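Local atomic coordinates of endosialidase (PDB entry 4HIZ), a protein that hydrolyses sialic acid polymers as a bacteriophage endosialidase, with activity toward both alpha-2,8 and alpha-2,9 linkages. Residues A[174-183]-A[266-276]; A[192-203]-A[218-226]. All coordinates share one frame; numbering follows the deposited sequence. Where two conformers were deposited one is given.

Strand 174-181 is the third strand of a four-stranded propeller blade, and at its end the chain, followed from the N terminus, leaves the propeller for an all-beta insertion. There 192-203 forms a hairpin, and 218-226 folds back against it, so that contact 2 closes a short loop. The chain goes on through the insertion and returns at 266-276, where contact 1 closes the larger loop and completes the blade. Contact 2 is therefore nested inside contact 1, an example of a long insertion spliced between neighbouring strands of a blade. Their centres are about 28 Å apart and they do not touch. Each carries part of a separate glycan site.

Contact 1 (A[174-183]-A[266-276]). With FRU (beta-D-fructofuranose), chain G.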
loop_
_atom_site.group_PDB
_atom_site.type_symbol
_atom_site.label_atom_id
_atom_site.label_comp_id
_atom_site.label_asym_id
_atom_site.label_seq_id
_atom_site.Cartn_x
_atom_site.Cartn_y
_atom_site.Cartn_z
ATOM N N LYS A 174 -24.888 -28.860 -1.002
ATOM C CA LYS A 174 -24.288 -29.876 -1.858
ATOM C C LYS A 174 -22.799 -29.597 -1.906
ATOM O O LYS A 174 -22.342 -28.554 -1.445
ATOM C CB LYS A 174 -24.858 -29.809 -3.278
ATOM C CG LYS A 174 -24.549 -28.482 -3.981
ATOM C CD LYS A 174 -25.344 -28.334 -5.290
ATOM C CE LYS A 174 -24.765 -29.165 -6.411
ATOM N NZ LYS A 174 -25.789 -29.411 -7.504
ATOM N N ALA A 175 -22.034 -30.526 -2.461
ATOM C CA ALA A 175 -20.596 -30.325 -2.585
ATOM C C ALA A 175 -20.152 -30.768 -3.959
ATOM O O ALA A 175 -20.713 -31.735 -4.531
ATOM C CB ALA A 175 -19.846 -31.111 -1.496
ATOM N N GLU A 176 -19.145 -30.075 -4.488
ATOM C CA GLU A 176 -18.662 -30.363 -5.839
ATOM C C GLU A 176 -17.181 -30.548 -5.800
ATOM O O GLU A 176 -16.489 -29.829 -5.074
ATOM C CB GLU A 176 -19.000 -29.226 -6.813
ATOM C CG GLU A 176 -20.515 -29.077 -7.053
ATOM C CD GLU A 176 -20.897 -27.714 -7.652
ATOM O OE1 GLU A 176 -20.229 -26.682 -7.370
ATOM O OE2 GLU A 176 -21.891 -27.693 -8.414
ATOM N N LEU A 177 -16.679 -31.490 -6.596
ATOM C CA LEU A 177 -15.240 -31.601 -6.789
ATOM C C LEU A 177 -14.901 -30.651 -7.943
ATOM O O LEU A 177 -15.445 -30.807 -9.029
ATOM C CB LEU A 177 -14.864 -33.075 -7.095
ATOM C CG LEU A 177 -13.333 -33.272 -7.203
ATOM C CD1 LEU A 177 -12.640 -33.126 -5.832
ATOM C CD2 LEU A 177 -13.038 -34.647 -7.851
ATOM N N TRP A 178 -14.054 -29.629 -7.699
ATOM C CA TRP A 178 -13.619 -28.715 -8.758
ATOM C C TRP A 178 -12.185 -29.044 -9.096
ATOM O O TRP A 178 -11.371 -29.302 -8.187
ATOM C CB TRP A 178 -13.667 -27.249 -8.279
ATOM C CG TRP A 178 -15.040 -26.611 -8.148
ATOM C CD1 TRP A 178 -16.242 -27.218 -7.871
ATOM C CD2 TRP A 178 -15.313 -25.202 -8.260
ATOM N NE1 TRP A 178 -17.253 -26.261 -7.822
ATOM C CE2 TRP A 178 -16.707 -25.021 -8.055
ATOM C CE3 TRP A 178 -14.519 -24.090 -8.538
ATOM C CZ2 TRP A 178 -17.317 -23.759 -8.102
ATOM C CZ3 TRP A 178 -15.124 -22.832 -8.598
ATOM C CH2 TRP A 178 -16.499 -22.671 -8.357
ATOM N N SER A 179 -11.837 -29.038 -10.383
ATOM C CA SER A 179 -10.422 -29.200 -10.727
ATOM C C SER A 179 -10.019 -28.414 -11.939
ATOM O O SER A 179 -10.834 -28.099 -12.789
ATOM C CB SER A 179 -10.021 -30.679 -10.910
ATOM O OG SER A 179 -10.417 -31.171 -12.176
ATOM N N ARG A 180 -8.729 -28.065 -11.967
ATOM C CA ARG A 180 -8.102 -27.376 -13.117
ATOM C C ARG A 180 -6.715 -27.937 -13.232
ATOM O O ARG A 180 -6.152 -28.412 -12.255
ATOM C CB ARG A 180 -7.936 -25.855 -12.828
ATOM C CG ARG A 180 -9.061 -24.990 -13.380
ATOM C CD ARG A 180 -8.820 -23.530 -12.996
ATOM N NE ARG A 180 -9.748 -22.641 -13.699
ATOM C CZ ARG A 180 -9.870 -21.341 -13.399
ATOM N NH1 ARG A 180 -9.107 -20.809 -12.426
ATOM N NH2 ARG A 180 -10.704 -20.573 -14.094
ATOM N N PRO A 181 -6.115 -27.835 -14.422
ATOM C CA PRO A 181 -4.690 -28.169 -14.501
ATOM C C PRO A 181 -3.906 -27.125 -13.697
ATOM O O PRO A 181 -4.281 -25.947 -13.733
ATOM C CB PRO A 181 -4.384 -28.007 -15.997
ATOM C CG PRO A 181 -5.377 -27.002 -16.513
ATOM C CD PRO A 181 -6.645 -27.270 -15.680
ATOM N N MET A 182 -2.861 -27.530 -12.986
ATOM C CA MET A 182 -2.056 -26.552 -12.259
ATOM C C MET A 182 -1.363 -25.610 -13.244
ATOM O O MET A 182 -1.116 -25.970 -14.383
ATOM C CB MET A 182 -0.966 -27.269 -11.451
ATOM C CG MET A 182 -1.485 -27.966 -10.203
ATOM S SD MET A 182 -2.300 -26.826 -9.030
ATOM C CE MET A 182 -0.873 -25.959 -8.336
ATOM N N PRO A 183 -1.020 -24.392 -12.799
ATOM C CA PRO A 183 -0.142 -23.562 -13.625
ATOM C C PRO A 183 1.247 -24.187 -13.614
ATOM O O PRO A 183 1.835 -24.375 -12.546
ATOM C CB PRO A 183 -0.145 -22.203 -12.875
ATOM C CG PRO A 183 -0.642 -22.503 -11.509
ATOM C CD PRO A 183 -1.365 -23.774 -11.497
ATOM N N PHE A 266 -3.773 -21.881 -16.464
ATOM C CA PHE A 266 -4.674 -22.212 -15.373
ATOM C C PHE A 266 -5.921 -21.313 -15.375
ATOM O O PHE A 266 -7.055 -21.777 -15.233
ATOM C CB PHE A 266 -3.898 -22.035 -14.044
ATOM C CG PHE A 266 -4.766 -22.123 -12.781
ATOM C CD1 PHE A 266 -5.034 -23.341 -12.205
ATOM C CD2 PHE A 266 -5.245 -20.964 -12.155
ATOM C CE1 PHE A 266 -5.795 -23.439 -11.016
ATOM C CE2 PHE A 266 -6.011 -21.043 -10.981
ATOM C CZ PHE A 266 -6.269 -22.266 -10.393
ATOM N N TRP A 267 -5.701 -20.016 -15.508
ATOM C CA TRP A 267 -6.775 -19.046 -15.398
ATOM C C TRP A 267 -7.690 -18.981 -16.595
ATOM O O TRP A 267 -8.765 -18.382 -16.498
ATOM C CB TRP A 267 -6.195 -17.632 -15.096
ATOM C CG TRP A 267 -5.486 -17.557 -13.742
ATOM C CD1 TRP A 267 -6.068 -17.287 -12.530
ATOM C CD2 TRP A 267 -4.094 -17.813 -13.471
ATOM N NE1 TRP A 267 -5.116 -17.337 -11.527
ATOM C CE2 TRP A 267 -3.899 -17.644 -12.080
ATOM C CE3 TRP A 267 -3.001 -18.164 -14.268
ATOM C CZ2 TRP A 267 -2.655 -17.795 -11.468
ATOM C CZ3 TRP A 267 -1.738 -18.300 -13.660
ATOM C CH2 TRP A 267 -1.580 -18.119 -12.268
ATOM N N ASP A 268 -7.267 -19.583 -17.716
ATOM C CA ASP A 268 -8.112 -19.689 -18.907
ATOM C C ASP A 268 -8.768 -21.060 -19.056
ATOM O O ASP A 268 -9.514 -21.294 -20.007
ATOM C CB ASP A 268 -7.283 -19.391 -20.176
ATOM C CG ASP A 268 -6.786 -17.958 -20.221
ATOM O OD1 ASP A 268 -7.417 -17.060 -19.616
ATOM O OD2 ASP A 268 -5.760 -17.733 -20.880
ATOM N N SER A 269 -8.479 -21.980 -18.152
ATOM C CA SER A 269 -9.048 -23.335 -18.293
ATOM C C SER A 269 -10.364 -23.430 -17.531
ATOM O O SER A 269 -10.426 -23.063 -16.391
ATOM C CB SER A 269 -8.066 -24.379 -17.733
ATOM O OG SER A 269 -6.848 -24.409 -18.474
ATOM N N PRO A 270 -11.427 -23.928 -18.162
ATOM C CA PRO A 270 -12.662 -24.095 -17.379
ATOM C C PRO A 270 -12.460 -25.030 -16.201
ATOM O O PRO A 270 -11.695 -25.995 -16.304
ATOM C CB PRO A 270 -13.649 -24.715 -18.380
ATOM C CG PRO A 270 -12.849 -25.114 -19.557
ATOM C CD PRO A 270 -11.605 -24.255 -19.587
ATOM N N TRP A 271 -13.147 -24.764 -15.095
ATOM C CA TRP A 271 -13.130 -25.712 -13.994
ATOM C C TRP A 271 -13.925 -26.955 -14.420
ATOM O O TRP A 271 -14.991 -26.835 -14.989
ATOM C CB TRP A 271 -13.804 -25.103 -12.781
ATOM C CG TRP A 271 -13.056 -23.990 -12.086
ATOM C CD1 TRP A 271 -13.301 -22.651 -12.190
ATOM C CD2 TRP A 271 -12.016 -24.137 -11.111
ATOM N NE1 TRP A 271 -12.447 -21.939 -11.346
ATOM C CE2 TRP A 271 -11.679 -22.838 -10.651
ATOM C CE3 TRP A 271 -11.361 -25.247 -10.550
ATOM C CZ2 TRP A 271 -10.688 -22.618 -9.695
ATOM C CZ3 TRP A 271 -10.395 -25.034 -9.586
ATOM C CH2 TRP A 271 -10.069 -23.721 -9.160
ATOM N N GLU A 272 -13.382 -28.118 -14.136
ATOM C CA GLU A 272 -14.220 -29.335 -14.166
ATOM C C GLU A 272 -14.957 -29.352 -12.851
ATOM O O GLU A 272 -14.329 -29.252 -11.810
ATOM C CB GLU A 272 -13.328 -30.555 -14.256
ATOM C CG GLU A 272 -14.160 -31.844 -14.158
ATOM C CD GLU A 272 -13.290 -33.052 -13.853
ATOM O OE1 GLU A 272 -12.563 -33.058 -12.809
ATOM O OE2 GLU A 272 -13.301 -33.967 -14.689
ATOM N N ILE A 273 -16.285 -29.449 -12.888
ATOM C CA ILE A 273 -17.110 -29.339 -11.673
ATOM C C ILE A 273 -18.039 -30.555 -11.636
ATOM O O ILE A 273 -18.850 -30.765 -12.547
ATOM C CB ILE A 273 -17.932 -28.044 -11.699
ATOM C CG1 ILE A 273 -16.966 -26.842 -11.602
ATOM C CG2 ILE A 273 -18.972 -28.005 -10.580
ATOM C CD1 ILE A 273 -17.695 -25.516 -11.687
ATOM N N THR A 274 -17.875 -31.373 -10.606
ATOM C CA THR A 274 -18.602 -32.639 -10.505
ATOM C C THR A 274 -19.334 -32.704 -9.179
ATOM O O THR A 274 -18.698 -32.619 -8.132
ATOM C CB THR A 274 -17.611 -33.823 -10.570
ATOM O OG1 THR A 274 -16.818 -33.733 -11.772
ATOM C CG2 THR A 274 -18.370 -35.155 -10.554
ATOM N N GLU A 275 -20.648 -32.930 -9.212
ATOM C CA GLU A 275 -21.401 -33.057 -7.968
ATOM C C GLU A 275 -21.009 -34.354 -7.256
ATOM O O GLU A 275 -20.840 -35.410 -7.915
ATOM C CB GLU A 275 -22.908 -33.043 -8.244
ATOM C CG GLU A 275 -23.740 -32.971 -6.986
ATOM C CD GLU A 275 -25.206 -32.721 -7.282
ATOM O OE1 GLU A 275 -25.596 -32.765 -8.469
ATOM O OE2 GLU A 275 -25.970 -32.472 -6.332
ATOM N N LEU A 276 -20.846 -34.277 -5.926
ATOM C CA LEU A 276 -20.515 -35.468 -5.132
ATOM C C LEU A 276 -21.804 -36.003 -4.506
ATOM O O LEU A 276 -22.354 -35.401 -3.588
ATOM C CB LEU A 276 -19.495 -35.107 -4.036
ATOM C CG LEU A 276 -18.147 -34.555 -4.564
ATOM C CD1 LEU A 276 -17.172 -34.198 -3.420
ATOM C CD2 LEU A 276 -17.472 -35.570 -5.524
HETATM C C1 FRU G . -25.485 -23.900 -10.142
HETATM C C2 FRU G . -24.063 -24.235 -10.211
HETATM C C3 FRU G . -23.261 -24.613 -9.080
HETATM C C4 FRU G . -21.884 -24.639 -9.617
HETATM C C5 FRU G . -21.953 -23.573 -10.670
HETATM C C6 FRU G . -20.851 -23.601 -11.719
HETATM O O1 FRU G . -25.404 -22.554 -9.713
HETATM O O2 FRU G . -24.237 -25.631 -10.704
HETATM O O3 FRU G . -23.679 -25.767 -8.308
HETATM O O4 FRU G . -20.924 -24.324 -8.559
HETATM O O5 FRU G . -23.251 -23.709 -11.295
HETATM O O6 FRU G . -21.039 -24.694 -12.562
HETATM O O HOH W 1 -23.407 -33.038 -2.824
HETATM O O HOH W 2 -14.461 -32.714 -10.864
HETATM O O HOH W 3 -10.211 -17.617 -14.291
#
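Arg180 and Trp271 meet just where strand 272-275 begins to pair with strand 174-181 as the outermost antiparallel strand of a four-stranded propeller blade. From Arg180 outward, CB rests near CE1 of Phe266, and CG lies 3.7 Å from CE3 of Trp271. CD is held between two rings, over the face of Phe266 and over the six-membered ring of Trp271. The chain, extended from CG to NE, then carries the NE proton to the carbonyl of Ser269 (Arg180 NE to Ser269 O, 2.8 Å). Beyond it the guanidinium lies flat on the Trp271 indole, planes 9° apart, while NH1 comes within 3.4 Å of Phe266 CE2. NH2 donates to a water that in turn donates to Trp267 O.

The opposite face of Trp271 receives the edge of Trp178, whose CE3 is 3.6 Å from CD2 of Trp271. One face of Trp178 is covered by Ile273, whose CG1 stands almost on the normal of the five-membered ring. On the face of Leu177, Ser179 and Glu272, one of two Ser179 conformers donates from OG to Glu272 OE1 (2.9 Å), and Lys211 pairs with this carboxylate's second oxygen. On the Trp178 face follows Glu176, part of a glycan pocket with Tyr146 and Asp138. Its OE1 is gripped twice, by Trp178 NE1 in a nearly straight bond (3.0 Å, 175°) and by fructose O4, while fructose O3 donates to Glu176 OE2 at 2.6 Å.

Contact 2 (A[192-203]-A[218-226]); sequences ITISSGSTTATI and FSNSGATGV. With SIA (N-acetyl-alpha-neuraminic acid), chain D; SLB (N-acetyl-beta-neuraminic acid), chain B.
Ala201 and Val226 face each other with CA atoms 7.4 Å apart, where the type II turn from Ala223 to Val226 comes up against the hairpin 192-203, itself closed by paired backbone bonds between Thr193 and Thr202. The hairpin and strand 215-219, from which the loop leads off, belong to one antiparallel sheet of the insertion, and hairpin and loop meet through their side chains.

Val226 is the central residue. Its CG1 is anti to the backbone N (chi1 -179°) and lies over the ring of Phe218, while CG2, the other branch, touches Ala201 CB at 3.6 Å. Ile194 slides past Val226 in the opposite direction, its CD1 coming 3.9 Å from Val226 CG2. Ile192 points tip to tip at the same valine and divides its branches: CG2 packs on Ala223 CB at 3.7 Å, and CD1 meets Ser221 CB at 3.8 Å. Ile203 comes from the opposite direction to Phe218, its CD1 4.2 Å from Phe218 CZ.

Several polar groups of 218-226 bond within the loop or to sugar. Ser221 OG accepts from Ala223 N in an ST turn and donates to Val226 O, in its carbonyl plane. Gly225 N donates to O1A of one sialic acid (2.8 Å), and Asn220 N to O1B of another (2.8 Å), where Ser219 OG also accepts from the acetamido N5. The chemistry is thus divided: contact between the segments is made mainly by hydrocarbon, whereas backbone N-H groups of the same loop bind sialic acid carboxylates, probably as a site for the polymer.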
loop_
_atom_site.group_PDB
_atom_site.type_symbol
_atom_site.label_atom_id
_atom_site.label_comp_id
_atom_site.label_asym_id
_atom_site.label_seq_id
_atom_site.Cartn_x
_atom_site.Cartn_y
_atom_site.Cartn_z
ATOM N N ILE A 192 6.279 -33.973 -30.638
ATOM C CA ILE A 192 5.151 -33.405 -31.388
ATOM C C ILE A 192 5.128 -33.950 -32.805
ATOM O O ILE A 192 6.105 -33.762 -33.557
ATOM C CB ILE A 192 5.200 -31.883 -31.445
ATOM C CG1 ILE A 192 5.214 -31.308 -30.008
ATOM C CG2 ILE A 192 3.999 -31.355 -32.250
ATOM C CD1 ILE A 192 5.317 -29.744 -29.951
ATOM N N THR A 193 4.031 -34.618 -33.178
ATOM C CA THR A 193 3.934 -35.198 -34.528
ATOM C C THR A 193 2.613 -34.811 -35.182
ATOM O O THR A 193 1.557 -34.753 -34.510
ATOM C CB THR A 193 4.036 -36.725 -34.507
ATOM O OG1 THR A 193 3.123 -37.255 -33.551
ATOM C CG2 THR A 193 5.457 -37.171 -34.162
ATOM N N ILE A 194 2.678 -34.546 -36.485
ATOM C CA ILE A 194 1.489 -34.262 -37.293
ATOM C C ILE A 194 1.616 -34.974 -38.627
ATOM O O ILE A 194 2.647 -34.832 -39.284
ATOM C CB ILE A 194 1.373 -32.758 -37.592
ATOM C CG1 ILE A 194 1.562 -31.951 -36.293
ATOM C CG2 ILE A 194 -0.021 -32.443 -38.192
ATOM C CD1 ILE A 194 1.801 -30.474 -36.497
ATOM N N SER A 195 0.576 -35.692 -39.049
ATOM C CA SER A 195 0.598 -36.278 -40.396
ATOM C C SER A 195 0.184 -35.259 -41.424
ATOM O O SER A 195 -0.694 -34.439 -41.159
ATOM C CB SER A 195 -0.345 -37.481 -40.484
ATOM O OG SER A 195 0.132 -38.455 -39.598
ATOM N N SER A 196 0.826 -35.298 -42.596
ATOM C CA SER A 196 0.448 -34.422 -43.688
ATOM C C SER A 196 -1.047 -34.577 -43.962
ATOM O O SER A 196 -1.568 -35.690 -43.975
ATOM C CB SER A 196 1.252 -34.778 -44.940
ATOM O OG SER A 196 1.071 -33.778 -45.916
ATOM N N GLY A 197 -1.739 -33.462 -44.172
ATOM C CA GLY A 197 -3.161 -33.524 -44.471
ATOM C C GLY A 197 -4.048 -33.492 -43.229
ATOM O O GLY A 197 -5.276 -33.324 -43.336
ATOM N N SER A 198 -3.454 -33.690 -42.056
ATOM C CA SER A 198 -4.223 -33.729 -40.807
ATOM C C SER A 198 -4.294 -32.383 -40.104
ATOM O O SER A 198 -3.354 -31.593 -40.167
ATOM C CB SER A 198 -3.579 -34.724 -39.843
ATOM O OG SER A 198 -4.344 -34.832 -38.643
ATOM N N THR A 199 -5.384 -32.143 -39.390
ATOM C CA THR A 199 -5.439 -30.993 -38.482
ATOM C C THR A 199 -5.227 -31.413 -37.033
ATOM O O THR A 199 -5.480 -30.637 -36.129
ATOM C CB THR A 199 -6.792 -30.273 -38.542
ATOM O OG1 THR A 199 -7.844 -31.200 -38.210
ATOM C CG2 THR A 199 -7.037 -29.672 -39.926
ATOM N N THR A 200 -4.782 -32.638 -36.795
ATOM C CA THR A 200 -4.545 -33.085 -35.417
ATOM C C THR A 200 -3.055 -33.151 -35.150
ATOM O O THR A 200 -2.337 -33.843 -35.867
ATOM C CB THR A 200 -5.095 -34.492 -35.203
ATOM O OG1 THR A 200 -6.483 -34.495 -35.522
ATOM C CG2 THR A 200 -4.907 -34.937 -33.762
ATOM N N ALA A 201 -2.583 -32.451 -34.126
ATOM C CA ALA A 201 -1.188 -32.599 -33.709
ATOM C C ALA A 201 -1.188 -33.432 -32.437
ATOM O O ALA A 201 -1.949 -33.154 -31.514
ATOM C CB ALA A 201 -0.528 -31.217 -33.457
ATOM N N THR A 202 -0.349 -34.456 -32.386
ATOM C CA THR A 202 -0.236 -35.282 -31.190
ATOM C C THR A 202 0.949 -34.811 -30.373
ATOM O O THR A 202 2.041 -34.635 -30.917
ATOM C CB THR A 202 -0.080 -36.753 -31.609
ATOM O OG1 THR A 202 -1.244 -37.117 -32.354
ATOM C CG2 THR A 202 0.062 -37.644 -30.387
ATOM N N ILE A 203 0.715 -34.575 -29.083
ATOM C CA ILE A 203 1.728 -34.051 -28.196
ATOM C C ILE A 203 2.029 -35.034 -27.083
ATOM O O ILE A 203 1.146 -35.391 -26.303
ATOM C CB ILE A 203 1.220 -32.780 -27.510
ATOM C CG1 ILE A 203 0.467 -31.854 -28.497
ATOM C CG2 ILE A 203 2.358 -32.110 -26.730
ATOM C CD1 ILE A 203 1.297 -31.301 -29.627
ATOM N N PHE A 218 2.150 -22.858 -26.363
ATOM C CA PHE A 218 3.375 -23.407 -26.920
ATOM C C PHE A 218 4.312 -22.334 -27.428
ATOM O O PHE A 218 3.860 -21.310 -27.956
ATOM C CB PHE A 218 3.009 -24.246 -28.158
ATOM C CG PHE A 218 2.228 -25.478 -27.849
ATOM C CD1 PHE A 218 2.890 -26.684 -27.615
ATOM C CD2 PHE A 218 0.837 -25.466 -27.876
ATOM C CE1 PHE A 218 2.183 -27.871 -27.345
ATOM C CE2 PHE A 218 0.091 -26.656 -27.619
ATOM C CZ PHE A 218 0.767 -27.865 -27.347
ATOM N N SER A 219 5.618 -22.573 -27.319
ATOM C CA SER A 219 6.581 -21.663 -27.951
ATOM C C SER A 219 7.750 -22.468 -28.501
ATOM O O SER A 219 8.177 -23.469 -27.877
ATOM C CB SER A 219 7.095 -20.615 -26.937
ATOM O OG SER A 219 7.834 -19.621 -27.621
ATOM N N ASN A 220 8.242 -22.065 -29.671
ATOM C CA ASN A 220 9.417 -22.710 -30.263
ATOM C C ASN A 220 9.239 -24.217 -30.514
ATOM O O ASN A 220 10.206 -24.981 -30.431
ATOM C CB ASN A 220 10.664 -22.445 -29.417
ATOM C CG ASN A 220 10.855 -20.940 -29.113
ATOM O OD1 ASN A 220 10.322 -20.410 -28.122
ATOM N ND2 ASN A 220 11.616 -20.247 -29.981
ATOM N N SER A 221 8.017 -24.641 -30.853
ATOM C CA SER A 221 7.762 -26.064 -30.999
ATOM C C SER A 221 8.526 -26.749 -32.131
ATOM O O SER A 221 8.714 -27.947 -32.081
ATOM C CB SER A 221 6.258 -26.314 -31.221
ATOM O OG SER A 221 5.886 -25.856 -32.528
ATOM N N GLY A 222 8.924 -26.006 -33.159
ATOM C CA GLY A 222 9.479 -26.623 -34.364
ATOM C C GLY A 222 8.427 -27.390 -35.152
ATOM O O GLY A 222 8.778 -28.174 -36.042
ATOM N N ALA A 223 7.148 -27.196 -34.842
ATOM C CA ALA A 223 6.063 -27.886 -35.551
ATOM C C ALA A 223 5.044 -26.858 -36.025
ATOM O O ALA A 223 4.316 -26.266 -35.212
ATOM C CB ALA A 223 5.390 -28.910 -34.634
ATOM N N THR A 224 5.008 -26.632 -37.332
ATOM C CA THR A 224 4.128 -25.632 -37.925
ATOM C C THR A 224 2.705 -25.796 -37.452
ATOM O O THR A 224 2.167 -26.914 -37.485
ATOM C CB THR A 224 4.140 -25.737 -39.440
ATOM O OG1 THR A 224 5.456 -25.451 -39.888
ATOM C CG2 THR A 224 3.207 -24.702 -40.044
ATOM N N GLY A 225 2.126 -24.698 -36.943
ATOM C CA GLY A 225 0.742 -24.738 -36.498
ATOM C C GLY A 225 0.564 -24.996 -35.012
ATOM O O GLY A 225 -0.523 -24.788 -34.476
ATOM N N VAL A 226 1.611 -25.478 -34.356
ATOM C CA VAL A 226 1.564 -25.733 -32.918
ATOM C C VAL A 226 2.308 -24.577 -32.259
ATOM O O VAL A 226 3.535 -24.588 -32.143
ATOM C CB VAL A 226 2.175 -27.088 -32.526
ATOM C CG1 VAL A 226 2.061 -27.316 -30.990
ATOM C CG2 VAL A 226 1.457 -28.210 -33.282
HETATM C C1 SIA D . 6.021 -19.635 -31.220
HETATM C C2 SIA D . 5.484 -18.204 -31.230
HETATM C C3 SIA D . 4.391 -17.992 -30.163
HETATM C C4 SIA D . 4.956 -17.891 -28.750
HETATM C C5 SIA D . 6.132 -16.907 -28.685
HETATM C C6 SIA D . 7.169 -17.223 -29.768
HETATM C C7 SIA D . 8.247 -16.139 -29.842
HETATM C C8 SIA D . 9.380 -16.458 -30.830
HETATM C C9 SIA D . 9.740 -17.932 -30.886
HETATM C C10 SIA D . 6.754 -15.977 -26.482
HETATM C C11 SIA D . 7.364 -16.283 -25.142
HETATM N N5 SIA D . 6.709 -17.003 -27.341
HETATM O O1A SIA D . 5.176 -20.551 -31.221
HETATM O O1B SIA D . 7.251 -19.886 -31.217
HETATM O O4 SIA D . 3.913 -17.453 -27.846
HETATM O O6 SIA D . 6.571 -17.284 -31.066
HETATM O O7 SIA D . 7.590 -14.951 -30.311
HETATM O O8 SIA D . 8.963 -16.055 -32.133
HETATM O O9 SIA D . 9.290 -18.537 -32.117
HETATM O O10 SIA D . 6.333 -14.854 -26.773
HETATM C C1 SLB B . 2.508 -21.320 -37.457
HETATM C C2 SLB B . 3.195 -20.083 -38.001
HETATM C C3 SLB B . 4.168 -20.378 -39.134
HETATM C C4 SLB B . 4.855 -19.174 -39.593
HETATM C C5 SLB B . 5.582 -18.435 -38.508
HETATM C C6 SLB B . 4.836 -18.321 -37.190
HETATM C C7 SLB B . 5.812 -18.299 -36.056
HETATM C C8 SLB B . 4.967 -18.183 -34.839
HETATM C C9 SLB B . 5.842 -17.933 -33.625
HETATM C C10 SLB B . 7.310 -16.671 -38.761
HETATM C C11 SLB B . 7.765 -15.271 -39.209
HETATM N N5 SLB B . 5.943 -17.104 -38.956
HETATM O O1A SLB B . 3.176 -22.130 -36.761
HETATM O O1B SLB B . 1.278 -21.483 -37.716
HETATM O O2 SLB B . 2.075 -19.329 -38.439
HETATM O O4 SLB B . 5.766 -19.485 -40.691
HETATM O O6 SLB B . 3.846 -19.327 -36.854
HETATM O O7 SLB B . 6.528 -19.533 -35.997
HETATM O O8 SLB B . 4.044 -17.124 -35.032
HETATM O O9 SLB B . 4.979 -17.908 -32.514
HETATM O O10 SLB B . 8.114 -17.432 -38.231
#